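Local coordinates for protein GlcNAc-alpha-1,4-Gal-releasing endo-beta-galactosidase (Clostridium perfringens, PDB 1UPS) that probably hydrolyses internal beta-galactosidic bonds as a calcium-binding family 16 glycoside hydrolase, releasing the disaccharide GlcNAc-alpha-1,4-Gal from its glycan substrates, at residues A[75-80]-A[266-271]; A[93-98]-A[251-256]; A[125-130]-A[219-224]; A[149-154]-A[166-171]. All blocks are in the same frame, centred on the assembly; numbering follows the deposited sequence.

Contact 1: residues A[75-80]-A[266-271]; sequences VEYITE and PKEWAI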
loop_
_atom_site.group_PDB
_atom_site.type_symbol
_atom_site.label_atom_id
_atom_site.label_comp_id
_atom_site.label_asym_id
_atom_site.label_seq_id
_atom_site.Cartn_x
_atom_site.Cartn_y
_atom_site.Cartn_z
ATOM N N VAL A 75 -0.170 -13.554 -18.953
ATOM C CA VAL A 75 1.290 -13.566 -18.909
ATOM C C VAL A 75 1.827 -12.435 -19.802
ATOM O O VAL A 75 1.968 -12.591 -21.026
ATOM C CB VAL A 75 1.876 -14.950 -19.326
ATOM C CG1 VAL A 75 3.425 -14.940 -19.334
ATOM C CG2 VAL A 75 1.334 -16.055 -18.426
ATOM N N GLU A 76 2.103 -11.292 -19.175
ATOM C CA GLU A 76 2.790 -10.186 -19.861
ATOM C C GLU A 76 4.256 -10.545 -19.973
ATOM O O GLU A 76 4.827 -11.036 -19.013
ATOM C CB GLU A 76 2.667 -8.917 -19.010
ATOM C CG GLU A 76 1.228 -8.446 -18.891
ATOM C CD GLU A 76 1.112 -7.139 -18.112
ATOM O OE1 GLU A 76 0.256 -6.297 -18.481
ATOM O OE2 GLU A 76 1.868 -6.969 -17.133
ATOM N N TYR A 77 4.872 -10.285 -21.125
ATOM C CA TYR A 77 6.276 -10.621 -21.302
ATOM C C TYR A 77 7.008 -9.615 -22.171
ATOM O O TYR A 77 6.397 -8.925 -23.003
ATOM C CB TYR A 77 6.451 -12.053 -21.852
ATOM C CG TYR A 77 5.872 -12.349 -23.232
ATOM C CD1 TYR A 77 4.588 -12.887 -23.385
ATOM C CD2 TYR A 77 6.634 -12.132 -24.388
ATOM C CE1 TYR A 77 4.074 -13.204 -24.682
ATOM C CE2 TYR A 77 6.128 -12.432 -25.668
ATOM C CZ TYR A 77 4.861 -12.968 -25.806
ATOM O OH TYR A 77 4.387 -13.253 -27.077
ATOM N N ILE A 78 8.313 -9.540 -21.945
ATOM C CA ILE A 78 9.213 -8.754 -22.778
ATOM C C ILE A 78 10.171 -9.727 -23.456
ATOM O O ILE A 78 10.848 -10.504 -22.778
ATOM C CB ILE A 78 10.040 -7.784 -21.922
ATOM C CG1 ILE A 78 9.116 -6.906 -21.056
ATOM C CG2 ILE A 78 10.966 -6.925 -22.840
ATOM C CD1 ILE A 78 9.885 -6.051 -19.981
ATOM N N THR A 79 10.249 -9.672 -24.783
ATOM C CA THR A 79 11.217 -10.510 -25.490
ATOM C C THR A 79 12.591 -9.862 -25.559
ATOM O O THR A 79 12.722 -8.631 -25.413
ATOM C CB THR A 79 10.770 -10.826 -26.915
ATOM O OG1 THR A 79 10.577 -9.598 -27.631
ATOM C CG2 THR A 79 9.384 -11.504 -26.915
ATOM N N GLU A 80 13.593 -10.698 -25.831
ATOM C CA GLU A 80 14.978 -10.239 -25.936
ATOM C C GLU A 80 15.149 -9.187 -27.035
ATOM O O GLU A 80 16.000 -8.306 -26.916
ATOM C CB GLU A 80 15.915 -11.422 -26.192
ATOM C CG GLU A 80 17.395 -11.071 -26.044
ATOM C CD GLU A 80 18.325 -12.278 -26.146
ATOM O OE1 GLU A 80 17.861 -13.451 -26.043
ATOM O OE2 GLU A 80 19.542 -12.046 -26.326
ATOM N N PRO A 266 11.954 -15.008 -21.808
ATOM C CA PRO A 266 11.503 -13.606 -21.703
ATOM C C PRO A 266 11.407 -13.140 -20.257
ATOM O O PRO A 266 11.422 -13.994 -19.349
ATOM C CB PRO A 266 10.068 -13.670 -22.249
ATOM C CG PRO A 266 10.014 -14.951 -23.019
ATOM C CD PRO A 266 10.871 -15.907 -22.236
ATOM N N LYS A 267 11.289 -11.830 -20.042
ATOM C CA LYS A 267 10.896 -11.337 -18.714
ATOM C C LYS A 267 9.381 -11.477 -18.663
ATOM O O LYS A 267 8.667 -10.883 -19.486
ATOM C CB LYS A 267 11.310 -9.876 -18.482
ATOM C CG LYS A 267 12.724 -9.490 -18.950
ATOM C CD LYS A 267 13.816 -10.372 -18.314
ATOM C CE LYS A 267 15.184 -9.933 -18.863
ATOM N NZ LYS A 267 16.321 -10.805 -18.395
ATOM N N GLU A 268 8.878 -12.256 -17.707
ATOM C CA GLU A 268 7.451 -12.492 -17.668
ATOM C C GLU A 268 6.945 -12.753 -16.267
ATOM O O GLU A 268 7.676 -13.279 -15.423
ATOM C CB GLU A 268 7.061 -13.648 -18.592
ATOM C CG GLU A 268 7.777 -14.969 -18.363
ATOM C CD GLU A 268 7.437 -15.995 -19.460
ATOM O OE1 GLU A 268 7.327 -17.194 -19.160
ATOM O OE2 GLU A 268 7.257 -15.600 -20.632
ATOM N N TRP A 269 5.691 -12.380 -16.048
ATOM C CA TRP A 269 4.959 -12.760 -14.836
ATOM C C TRP A 269 3.545 -13.166 -15.167
ATOM O O TRP A 269 3.104 -13.027 -16.317
ATOM C CB TRP A 269 4.968 -11.654 -13.771
ATOM C CG TRP A 269 4.197 -10.357 -14.065
ATOM C CD1 TRP A 269 4.113 -9.659 -15.257
ATOM C CD2 TRP A 269 3.461 -9.595 -13.114
ATOM N NE1 TRP A 269 3.351 -8.519 -15.087
ATOM C CE2 TRP A 269 2.946 -8.454 -13.779
ATOM C CE3 TRP A 269 3.178 -9.759 -11.748
ATOM C CZ2 TRP A 269 2.177 -7.480 -13.121
ATOM C CZ3 TRP A 269 2.408 -8.801 -11.098
ATOM C CH2 TRP A 269 1.921 -7.672 -11.783
ATOM N N ALA A 270 2.826 -13.680 -14.167
ATOM C CA ALA A 270 1.519 -14.269 -14.425
ATOM C C ALA A 270 0.493 -13.727 -13.447
ATOM O O ALA A 270 0.726 -13.746 -12.237
ATOM C CB ALA A 270 1.586 -15.813 -14.324
ATOM N N ILE A 271 -0.619 -13.219 -13.975
ATOM C CA ILE A 271 -1.700 -12.717 -13.122
ATOM C C ILE A 271 -2.957 -13.568 -13.317
ATOM O O ILE A 271 -3.528 -13.590 -14.402
ATOM C CB ILE A 271 -2.004 -11.237 -13.433
ATOM C CG1 ILE A 271 -0.713 -10.399 -13.380
ATOM C CG2 ILE A 271 -3.033 -10.667 -12.441
ATOM C CD1 ILE A 271 -0.634 -9.375 -14.484
HETATM O O HOH W 1 1.296 -10.806 -16.490
#
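Ile78 and Lys267 form the antiparallel hydrogen-bonded pair that joins strand 75-78 to strand 267-271 in one sheet of the family 16 beta-sandwich. Among the backbone bonds, Ile78 N reaches Lys267 O at 2.8 Å and Lys267 N returns to Ile78 O at 3.1 Å. Farther along the pairing slackens: Trp269 N to Glu76 O is a weak bond of 3.4 Å, and a water spans the strands, accepting from Glu76 N and donating to Trp269 O.

One side-chain hydrogen bond crosses here, Trp269 NE1 to Glu76 OE2 at 3.0 Å. The two side chains lie alongside each other, the carboxylate turned 50° from the indole plane and met on its anti side. Trp269 CG sits between the backbone N and the carbonyl carbon (chi1 68°), which brings the ring toward Glu76.

Apolar contacts line the other face, with Val75 CG1 3.9 Å from Glu268 CB and Pro266 CB 4.0 Å from Tyr77 CB. The carboxylate of Glu268 is salt-bridged to Arg68 on strand 66-70. Strand 267-271 runs directly into the calcium ligand Asp272. Burial could raise the proton affinity of Glu76, while the indole N-H given to OE2 would stabilise the carboxylate and partly offset this.

Contact 2: residues A[93-98]-A[251-256]; sequences VRSSAI and NIYTDA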
loop_
_atom_site.group_PDB
_atom_site.type_symbol
_atom_site.label_atom_id
_atom_site.label_comp_id
_atom_site.label_asym_id
_atom_site.label_seq_id
_atom_site.Cartn_x
_atom_site.Cartn_y
_atom_site.Cartn_z
ATOM N N VAL A 93 14.154 2.127 -21.954
ATOM C CA VAL A 93 13.319 1.281 -21.076
ATOM C C VAL A 93 12.374 0.423 -21.927
ATOM O O VAL A 93 11.759 0.915 -22.876
ATOM C CB VAL A 93 12.451 2.147 -20.130
ATOM C CG1 VAL A 93 11.417 1.288 -19.365
ATOM C CG2 VAL A 93 13.327 2.950 -19.130
ATOM N N ARG A 94 12.254 -0.850 -21.586
ATOM C CA ARG A 94 11.290 -1.708 -22.255
ATOM C C ARG A 94 10.196 -2.060 -21.277
ATOM O O ARG A 94 10.476 -2.249 -20.094
ATOM C CB ARG A 94 11.996 -2.935 -22.784
ATOM C CG ARG A 94 13.006 -2.485 -23.882
ATOM C CD ARG A 94 13.687 -3.595 -24.546
ATOM N NE ARG A 94 14.866 -4.072 -23.829
ATOM C CZ ARG A 94 15.568 -5.103 -24.268
ATOM N NH1 ARG A 94 16.645 -5.523 -23.628
ATOM N NH2 ARG A 94 15.174 -5.720 -25.384
ATOM N N SER A 95 8.961 -2.134 -21.758
ATOM C CA SER A 95 7.840 -2.500 -20.881
ATOM C C SER A 95 6.715 -3.092 -21.709
ATOM O O SER A 95 6.479 -2.643 -22.833
ATOM C CB SER A 95 7.328 -1.276 -20.081
ATOM O OG SER A 95 6.209 -1.612 -19.231
ATOM N N SER A 96 6.037 -4.098 -21.152
ATOM C CA SER A 96 4.792 -4.597 -21.718
ATOM C C SER A 96 3.684 -4.282 -20.720
ATOM O O SER A 96 3.681 -4.807 -19.590
ATOM C CB SER A 96 4.856 -6.106 -21.957
ATOM O OG SER A 96 5.599 -6.403 -23.133
ATOM N N ALA A 97 2.720 -3.470 -21.141
ATOM C CA ALA A 97 1.679 -2.972 -20.214
ATOM C C ALA A 97 0.247 -3.122 -20.739
ATOM O O ALA A 97 0.001 -3.015 -21.956
ATOM C CB ALA A 97 1.940 -1.476 -19.893
ATOM N N ILE A 98 -0.695 -3.326 -19.813
ATOM C CA ILE A 98 -2.100 -3.062 -20.115
ATOM C C ILE A 98 -2.597 -1.974 -19.175
ATOM O O ILE A 98 -2.067 -1.819 -18.056
ATOM C CB ILE A 98 -2.982 -4.346 -20.063
ATOM C CG1 ILE A 98 -3.050 -4.945 -18.641
ATOM C CG2 ILE A 98 -2.465 -5.374 -21.081
ATOM C CD1 ILE A 98 -4.148 -6.011 -18.456
ATOM N N ASN A 251 1.902 -4.027 -15.535
ATOM C CA ASN A 251 3.013 -4.060 -16.483
ATOM C C ASN A 251 4.293 -4.680 -15.934
ATOM O O ASN A 251 4.380 -5.041 -14.748
ATOM C CB ASN A 251 3.212 -2.680 -17.199
ATOM C CG ASN A 251 3.728 -1.565 -16.293
ATOM O OD1 ASN A 251 3.597 -1.611 -15.077
ATOM N ND2 ASN A 251 4.312 -0.523 -16.920
ATOM N N ILE A 252 5.261 -4.855 -16.826
ATOM C CA ILE A 252 6.539 -5.438 -16.475
ATOM C C ILE A 252 7.614 -4.657 -17.226
ATOM O O ILE A 252 7.356 -4.155 -18.308
ATOM C CB ILE A 252 6.551 -6.952 -16.806
ATOM C CG1 ILE A 252 7.860 -7.602 -16.321
ATOM C CG2 ILE A 252 6.234 -7.217 -18.314
ATOM C CD1 ILE A 252 7.793 -9.169 -16.234
ATOM N N TYR A 253 8.795 -4.525 -16.620
ATOM C CA TYR A 253 9.841 -3.665 -17.152
ATOM C C TYR A 253 11.179 -4.378 -17.138
ATOM O O TYR A 253 11.434 -5.253 -16.285
ATOM C CB TYR A 253 10.073 -2.501 -16.206
ATOM C CG TYR A 253 8.982 -1.508 -16.028
ATOM C CD1 TYR A 253 7.932 -1.754 -15.143
ATOM C CD2 TYR A 253 9.024 -0.269 -16.703
ATOM C CE1 TYR A 253 6.930 -0.776 -14.931
ATOM C CE2 TYR A 253 8.024 0.698 -16.501
ATOM C CZ TYR A 253 6.981 0.424 -15.605
ATOM O OH TYR A 253 5.985 1.362 -15.383
ATOM N N THR A 254 12.054 -3.971 -18.055
ATOM C CA THR A 254 13.492 -4.163 -17.831
ATOM C C THR A 254 14.275 -2.999 -18.451
ATOM O O THR A 254 13.693 -2.201 -19.190
ATOM C CB THR A 254 13.973 -5.559 -18.310
ATOM O OG1 THR A 254 15.310 -5.806 -17.808
ATOM C CG2 THR A 254 14.098 -5.608 -19.856
ATOM N N ASP A 255 15.563 -2.889 -18.110
ATOM C CA ASP A 255 16.416 -1.779 -18.579
ATOM C C ASP A 255 15.932 -0.411 -18.079
ATOM O O ASP A 255 16.160 0.625 -18.723
ATOM C CB ASP A 255 16.499 -1.818 -20.096
ATOM C CG ASP A 255 17.116 -3.108 -20.584
ATOM O OD1 ASP A 255 16.736 -3.581 -21.680
ATOM O OD2 ASP A 255 17.979 -3.719 -19.907
ATOM N N ALA A 256 15.292 -0.438 -16.912
ATOM C CA ALA A 256 14.750 0.742 -16.257
ATOM C C ALA A 256 15.520 1.008 -14.966
ATOM O O ALA A 256 16.655 0.523 -14.795
ATOM C CB ALA A 256 13.236 0.545 -15.988
#
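Arg94 reaches over to Asp255 where an edge strand of the six-stranded sheet in the family 16 beta-sandwich, 94-98, pairs antiparallel with 251-254. This salt bridge is side-on: NE at 2.9 Å and NH1 at 2.8 Å both converge on Asp255 OD1, with guanidinium and carboxylate nearly coplanar (12° apart). The remaining ends are used as well, since Asp255 OD2 bonds His261 and Arg94 NH2 donates to the carbonyls of Glu80 and Gln82, so both groups are fixed in rotation.

Hydrogen bonds from backbone and side chain meet at Ile252 O. Ser96 N approaches it at 3.1 Å in the regular strand pattern, whereas Ser95 OG donates at 2.9 Å from 44° above the carbonyl plane. A chi1 of 179° turns the Ser95 hydroxyl away from its own N and toward Ile252 O; it also receives a weak bond from Asn251 ND2. That amide nitrogen donates in addition to Tyr253 OH at 3.0 Å, while Asn251 OD1 accepts from Trp149 NE1 and Tyr253 OH has a further partner in Tyr52.

Packing centres on the Tyr253 ring. Ser95 OG stands over the centre of one face, and Val93 CG1 lies at the ring edge, 3.9 Å from CD2 of Tyr253.

Contact 3: residues A[125-130]-A[219-224]; sequences TTKYGY and MEWTPT
Gly129 and Trp221 make an antiparallel hydrogen-bonded pair, each backbone N donating to the other's O at 2.9 Å; Tyr130 with Glu220 continues the pairing, and the segments part on the other side of Gly129 and Trp221. Here strands 129-136 and 215-221 lie side by side in a sheet of the family 16 beta-sandwich, and the contact sits where one begins and the other ends. The chain enters through Tyr128, whose positive phi of 74° turns it into the strand, and Gly129 follows in an extended conformation with phi also positive.

Trp221 and Tyr128 dominate the side-chain packing. Their rings form a T-shaped pair, centroids 4.9 Å apart and planes at 73°, in which the edge of Tyr128 is directed at the face of the indole five-membered ring; CD2 of Tyr128 comes to 3.4 Å from Trp221 NE1. The same face carries Tyr128 N and Lys127 C, while Thr126 O comes to 3.4 Å from Trp221 CZ3. Meanwhile NE1 donates to Pro242 O, which fixes the rotation of the ring. Tyr128 is itself layered between aliphatic groups: Lys127 CG lies over the centre of one face, and Pro223 CG makes a CH-pi contact with the opposite one, 4.0 Å from the ring centroid. Pro223 belongs to an ST turn in which Thr222 OG1 accepts from Thr224 N.

On the sheet face of Tyr130, Glu220 crosses at about a right angle. Its OE1 is hydrogen-bonded to Tyr30 and Tyr283, while the carboxylate carbon CD of Glu220 rests at the ring edge, 3.7 Å from Tyr130 CD2.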
loop_
_atom_site.group_PDB
_atom_site.type_symbol
_atom_site.label_atom_id
_atom_site.label_comp_id
_atom_site.label_asym_id
_atom_site.label_seq_id
_atom_site.Cartn_x
_atom_site.Cartn_y
_atom_site.Cartn_z
ATOM N N THR A 125 -12.373 2.866 -14.058
ATOM C CA THR A 125 -11.829 3.891 -13.179
ATOM C C THR A 125 -12.771 4.004 -11.990
ATOM O O THR A 125 -14.006 4.007 -12.166
ATOM C CB THR A 125 -11.758 5.262 -13.893
ATOM O OG1 THR A 125 -13.046 5.573 -14.438
ATOM C CG2 THR A 125 -10.822 5.207 -15.139
ATOM N N THR A 126 -12.220 4.134 -10.788
ATOM C CA THR A 126 -13.069 4.199 -9.595
ATOM C C THR A 126 -12.382 4.924 -8.435
ATOM O O THR A 126 -11.167 5.115 -8.466
ATOM C CB THR A 126 -13.529 2.754 -9.202
ATOM O OG1 THR A 126 -14.740 2.805 -8.424
ATOM C CG2 THR A 126 -12.529 2.088 -8.258
ATOM N N LYS A 127 -13.164 5.331 -7.432
ATOM C CA LYS A 127 -12.608 5.901 -6.203
ATOM C C LYS A 127 -13.037 5.025 -5.020
ATOM O O LYS A 127 -14.240 4.816 -4.802
ATOM C CB LYS A 127 -13.102 7.347 -6.025
ATOM C CG LYS A 127 -12.674 8.020 -4.712
ATOM C CD LYS A 127 -13.213 9.470 -4.561
ATOM C CE LYS A 127 -14.731 9.525 -4.512
ATOM N NZ LYS A 127 -15.242 10.931 -4.637
ATOM N N TYR A 128 -12.038 4.543 -4.266
ATOM C CA TYR A 128 -12.190 3.668 -3.086
ATOM C C TYR A 128 -12.554 2.224 -3.413
ATOM O O TYR A 128 -13.132 1.939 -4.463
ATOM C CB TYR A 128 -13.183 4.226 -2.053
ATOM C CG TYR A 128 -12.925 5.677 -1.683
ATOM C CD1 TYR A 128 -13.982 6.585 -1.592
ATOM C CD2 TYR A 128 -11.628 6.135 -1.437
ATOM C CE1 TYR A 128 -13.758 7.908 -1.260
ATOM C CE2 TYR A 128 -11.386 7.477 -1.103
ATOM C CZ TYR A 128 -12.461 8.356 -1.025
ATOM O OH TYR A 128 -12.237 9.679 -0.693
ATOM N N GLY A 129 -12.219 1.324 -2.492
ATOM C CA GLY A 129 -12.635 -0.071 -2.621
ATOM C C GLY A 129 -11.574 -1.043 -2.144
ATOM O O GLY A 129 -10.510 -0.630 -1.655
ATOM N N TYR A 130 -11.875 -2.337 -2.300
ATOM C CA TYR A 130 -10.943 -3.414 -1.959
ATOM C C TYR A 130 -10.446 -4.025 -3.272
ATOM O O TYR A 130 -11.225 -4.616 -4.023
ATOM C CB TYR A 130 -11.654 -4.496 -1.096
ATOM C CG TYR A 130 -10.661 -5.456 -0.441
ATOM C CD1 TYR A 130 -10.122 -6.536 -1.146
ATOM C CD2 TYR A 130 -10.221 -5.244 0.858
ATOM C CE1 TYR A 130 -9.177 -7.403 -0.549
ATOM C CE2 TYR A 130 -9.283 -6.092 1.453
ATOM C CZ TYR A 130 -8.771 -7.171 0.753
ATOM O OH TYR A 130 -7.851 -7.995 1.379
ATOM N N MET A 219 -5.107 -4.198 -1.804
ATOM C CA MET A 219 -5.144 -2.892 -1.174
ATOM C C MET A 219 -6.593 -2.500 -0.901
ATOM O O MET A 219 -7.439 -2.515 -1.809
ATOM C CB MET A 219 -4.500 -1.822 -2.076
ATOM C CG MET A 219 -4.742 -0.392 -1.528
ATOM S SD MET A 219 -4.172 0.892 -2.683
ATOM C CE MET A 219 -5.414 0.778 -3.927
ATOM N N GLU A 220 -6.874 -2.113 0.341
ATOM C CA GLU A 220 -8.140 -1.448 0.626
ATOM C C GLU A 220 -7.885 0.050 0.730
ATOM O O GLU A 220 -7.099 0.513 1.570
ATOM C CB GLU A 220 -8.824 -1.983 1.901
ATOM C CG GLU A 220 -10.229 -1.390 2.056
ATOM C CD GLU A 220 -11.216 -2.302 2.778
ATOM O OE1 GLU A 220 -12.365 -2.448 2.307
ATOM O OE2 GLU A 220 -10.848 -2.860 3.816
ATOM N N TRP A 221 -8.542 0.789 -0.158
ATOM C CA TRP A 221 -8.374 2.232 -0.285
ATOM C C TRP A 221 -9.670 2.851 0.226
ATOM O O TRP A 221 -10.734 2.654 -0.353
ATOM C CB TRP A 221 -8.097 2.569 -1.758
ATOM C CG TRP A 221 -8.266 4.020 -2.207
ATOM C CD1 TRP A 221 -8.167 5.172 -1.453
ATOM C CD2 TRP A 221 -8.524 4.440 -3.537
ATOM N NE1 TRP A 221 -8.360 6.279 -2.253
ATOM C CE2 TRP A 221 -8.592 5.859 -3.536
ATOM C CE3 TRP A 221 -8.737 3.757 -4.744
ATOM C CZ2 TRP A 221 -8.874 6.602 -4.692
ATOM C CZ3 TRP A 221 -8.992 4.492 -5.893
ATOM C CH2 TRP A 221 -9.058 5.906 -5.858
ATOM N N THR A 222 -9.577 3.541 1.357
ATOM C CA THR A 222 -10.734 4.195 1.971
ATOM C C THR A 222 -10.453 5.703 1.999
ATOM O O THR A 222 -9.350 6.132 1.680
ATOM C CB THR A 222 -10.965 3.696 3.414
ATOM O OG1 THR A 222 -9.920 4.197 4.265
ATOM C CG2 THR A 222 -10.840 2.171 3.506
ATOM N N PRO A 223 -11.430 6.505 2.405
ATOM C CA PRO A 223 -11.198 7.940 2.598
ATOM C C PRO A 223 -10.099 8.256 3.617
ATOM O O PRO A 223 -9.594 9.385 3.618
ATOM C CB PRO A 223 -12.557 8.432 3.108
ATOM C CG PRO A 223 -13.509 7.497 2.508
ATOM C CD PRO A 223 -12.841 6.144 2.647
ATOM N N THR A 224 -9.728 7.286 4.447
ATOM C CA THR A 224 -8.773 7.507 5.537
ATOM C C THR A 224 -7.348 7.008 5.254
ATOM O O THR A 224 -6.359 7.607 5.725
ATOM C CB THR A 224 -9.315 6.824 6.819
ATOM O OG1 THR A 224 -10.476 7.536 7.255
ATOM C CG2 THR A 224 -8.350 6.977 7.997
#

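Contact 4: residues A[149-154]-A[166-171]; sequences WMVGMQ and TGEIDI
Gly152 N donates to Gly167 O at 2.8 Å, the shortest hydrogen bond between strand 149-152 and the segment that leads into strand 168-170. The reciprocal bonds of the Met150 and Ile169 pair, Met150 N to Ile169 O and Ile169 N to Met150 O, are both 2.9 Å, and complete a tight antiparallel pairing in the middle of the six-stranded sheet.

On one face of that sheet two acids lie against Trp149. A chi1 of 47° tucks the indole over its own backbone, beside Asp170, whose OD1 is 3.4 Å from Trp149 CB. Glu168 comes across obliquely on a fully extended chain and brings OE1 to 3.6 Å from Trp149 CE3; its other oxygen, OE2, accepts from Trp189 NE1.

The opposite face is apolar. Met150 SD meets Ile171 CD1 at 3.8 Å, and Ile169 points the same way, toward Met219 and Phe228 of the other sheet.

Residues 168-171 make up the Glu-Ile-Asp-Ile of the family 16 signature, whose acidic residues in relatives line the active-site cleft, as Glu168 and Asp170 probably do here. The chemistry divides accordingly: acids and indole crowd one face, consistent with a polar cleft, and sulfur and hydrocarbon fill the interior.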
loop_
_atom_site.group_PDB
_atom_site.type_symbol
_atom_site.label_atom_id
_atom_site.label_comp_id
_atom_site.label_asym_id
_atom_site.label_seq_id
_atom_site.Cartn_x
_atom_site.Cartn_y
_atom_site.Cartn_z
ATOM N N TRP A 149 -0.200 -0.870 -10.439
ATOM C CA TRP A 149 -0.255 0.484 -9.898
ATOM C C TRP A 149 -1.465 1.260 -10.401
ATOM O O TRP A 149 -2.113 0.868 -11.373
ATOM C CB TRP A 149 1.047 1.271 -10.192
ATOM C CG TRP A 149 1.604 1.225 -11.614
ATOM C CD1 TRP A 149 1.972 0.112 -12.345
ATOM C CD2 TRP A 149 1.964 2.367 -12.419
ATOM N NE1 TRP A 149 2.505 0.505 -13.558
ATOM C CE2 TRP A 149 2.520 1.880 -13.623
ATOM C CE3 TRP A 149 1.854 3.763 -12.235
ATOM C CZ2 TRP A 149 2.962 2.733 -14.662
ATOM C CZ3 TRP A 149 2.305 4.618 -13.275
ATOM C CH2 TRP A 149 2.849 4.085 -14.468
ATOM N N MET A 150 -1.765 2.362 -9.718
ATOM C CA MET A 150 -2.935 3.166 -10.038
ATOM C C MET A 150 -2.507 4.618 -10.096
ATOM O O MET A 150 -1.602 5.020 -9.378
ATOM C CB MET A 150 -4.035 2.965 -8.985
ATOM C CG MET A 150 -4.494 1.480 -8.914
ATOM S SD MET A 150 -5.787 1.200 -7.667
ATOM C CE MET A 150 -7.121 2.087 -8.477
ATOM N N VAL A 151 -3.147 5.369 -10.993
ATOM C CA VAL A 151 -2.849 6.782 -11.175
ATOM C C VAL A 151 -4.147 7.570 -11.226
ATOM O O VAL A 151 -5.160 7.071 -11.718
ATOM C CB VAL A 151 -2.011 7.040 -12.468
ATOM C CG1 VAL A 151 -0.607 6.433 -12.331
ATOM C CG2 VAL A 151 -2.713 6.492 -13.743
ATOM N N GLY A 152 -4.117 8.794 -10.709
ATOM C CA GLY A 152 -5.260 9.680 -10.796
ATOM C C GLY A 152 -5.637 9.929 -12.245
ATOM O O GLY A 152 -4.775 9.992 -13.139
ATOM N N MET A 153 -6.937 10.075 -12.485
ATOM C CA MET A 153 -7.419 10.284 -13.847
ATOM C C MET A 153 -7.432 11.744 -14.256
ATOM O O MET A 153 -7.856 12.066 -15.376
ATOM C CB MET A 153 -8.814 9.660 -14.024
ATOM C CG MET A 153 -8.783 8.118 -14.025
ATOM S SD MET A 153 -7.786 7.349 -15.338
ATOM C CE MET A 153 -8.342 7.990 -16.706
ATOM N N GLN A 154 -6.983 12.633 -13.361
ATOM C CA GLN A 154 -6.790 14.048 -13.715
ATOM C C GLN A 154 -8.090 14.643 -14.270
ATOM O O GLN A 154 -8.099 15.423 -15.219
ATOM C CB GLN A 154 -5.595 14.200 -14.696
ATOM C CG GLN A 154 -4.266 13.796 -14.032
ATOM C CD GLN A 154 -3.094 13.573 -14.998
ATOM O OE1 GLN A 154 -2.313 12.649 -14.796
ATOM N NE2 GLN A 154 -2.967 14.416 -16.022
ATOM N N THR A 166 -3.414 13.682 -9.492
ATOM C CA THR A 166 -2.314 12.996 -10.163
ATOM C C THR A 166 -1.653 11.962 -9.261
ATOM O O THR A 166 -0.515 11.548 -9.535
ATOM C CB THR A 166 -1.213 14.038 -10.530
ATOM O OG1 THR A 166 -0.904 14.783 -9.335
ATOM C CG2 THR A 166 -1.724 15.100 -11.517
ATOM N N GLY A 167 -2.323 11.561 -8.172
ATOM C CA GLY A 167 -1.746 10.581 -7.255
ATOM C C GLY A 167 -1.307 9.280 -7.919
ATOM O O GLY A 167 -1.949 8.805 -8.868
ATOM N N GLU A 168 -0.204 8.714 -7.427
ATOM C CA GLU A 168 0.283 7.397 -7.881
ATOM C C GLU A 168 0.350 6.467 -6.675
ATOM O O GLU A 168 0.913 6.843 -5.640
ATOM C CB GLU A 168 1.690 7.513 -8.482
ATOM C CG GLU A 168 2.260 6.153 -8.898
ATOM C CD GLU A 168 3.626 6.231 -9.562
ATOM O OE1 GLU A 168 4.178 5.144 -9.836
ATOM O OE2 GLU A 168 4.135 7.347 -9.806
ATOM N N ILE A 169 -0.244 5.278 -6.791
ATOM C CA ILE A 169 -0.068 4.225 -5.780
ATOM C C ILE A 169 0.536 3.021 -6.466
ATOM O O ILE A 169 -0.089 2.434 -7.350
ATOM C CB ILE A 169 -1.403 3.815 -5.091
ATOM C CG1 ILE A 169 -2.109 5.022 -4.459
ATOM C CG2 ILE A 169 -1.154 2.688 -4.043
ATOM C CD1 ILE A 169 -3.585 4.721 -4.091
ATOM N N ASP A 170 1.765 2.663 -6.083
ATOM C CA ASP A 170 2.379 1.463 -6.631
ATOM C C ASP A 170 2.046 0.325 -5.672
ATOM O O ASP A 170 2.716 0.158 -4.660
ATOM C CB ASP A 170 3.886 1.664 -6.764
ATOM C CG ASP A 170 4.212 2.866 -7.616
ATOM O OD1 ASP A 170 3.637 2.966 -8.732
ATOM O OD2 ASP A 170 4.971 3.768 -7.220
ATOM N N ILE A 171 0.964 -0.396 -5.949
ATOM C CA ILE A 171 0.487 -1.444 -5.025
ATOM C C ILE A 171 1.488 -2.581 -4.984
ATOM O O ILE A 171 1.697 -3.188 -3.934
ATOM C CB ILE A 171 -0.917 -1.975 -5.429
ATOM C CG1 ILE A 171 -1.915 -0.813 -5.595
ATOM C CG2 ILE A 171 -1.453 -2.978 -4.393
ATOM C CD1 ILE A 171 -3.176 -1.235 -6.386
#

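Overall arrangement
All four contacts lie within the family 16 beta-sandwich and are nested along the chain: 149-154/166-171 inside 125-130/219-224, that inside 93-98/251-256, and all within 75-80/266-271. Contacts 1 and 3 belong to one antiparallel sheet, with centres about 28 Å apart; contacts 2 and 4 belong to the six-stranded sheet, centres about 17 Å apart, through the neighbouring strands 246-254 and 145-152. The two sheets touch at two places here. Contacts 1 and 2, about 9 Å apart between centres, are tied by Tyr77 O and Ser96 OG, whereas Met219 of contact 3 packs on Met150, Ile169 and Ile171 of contact 4. Strands from across the sequence, and one near neighbour pair, thus build a single two-layered domain.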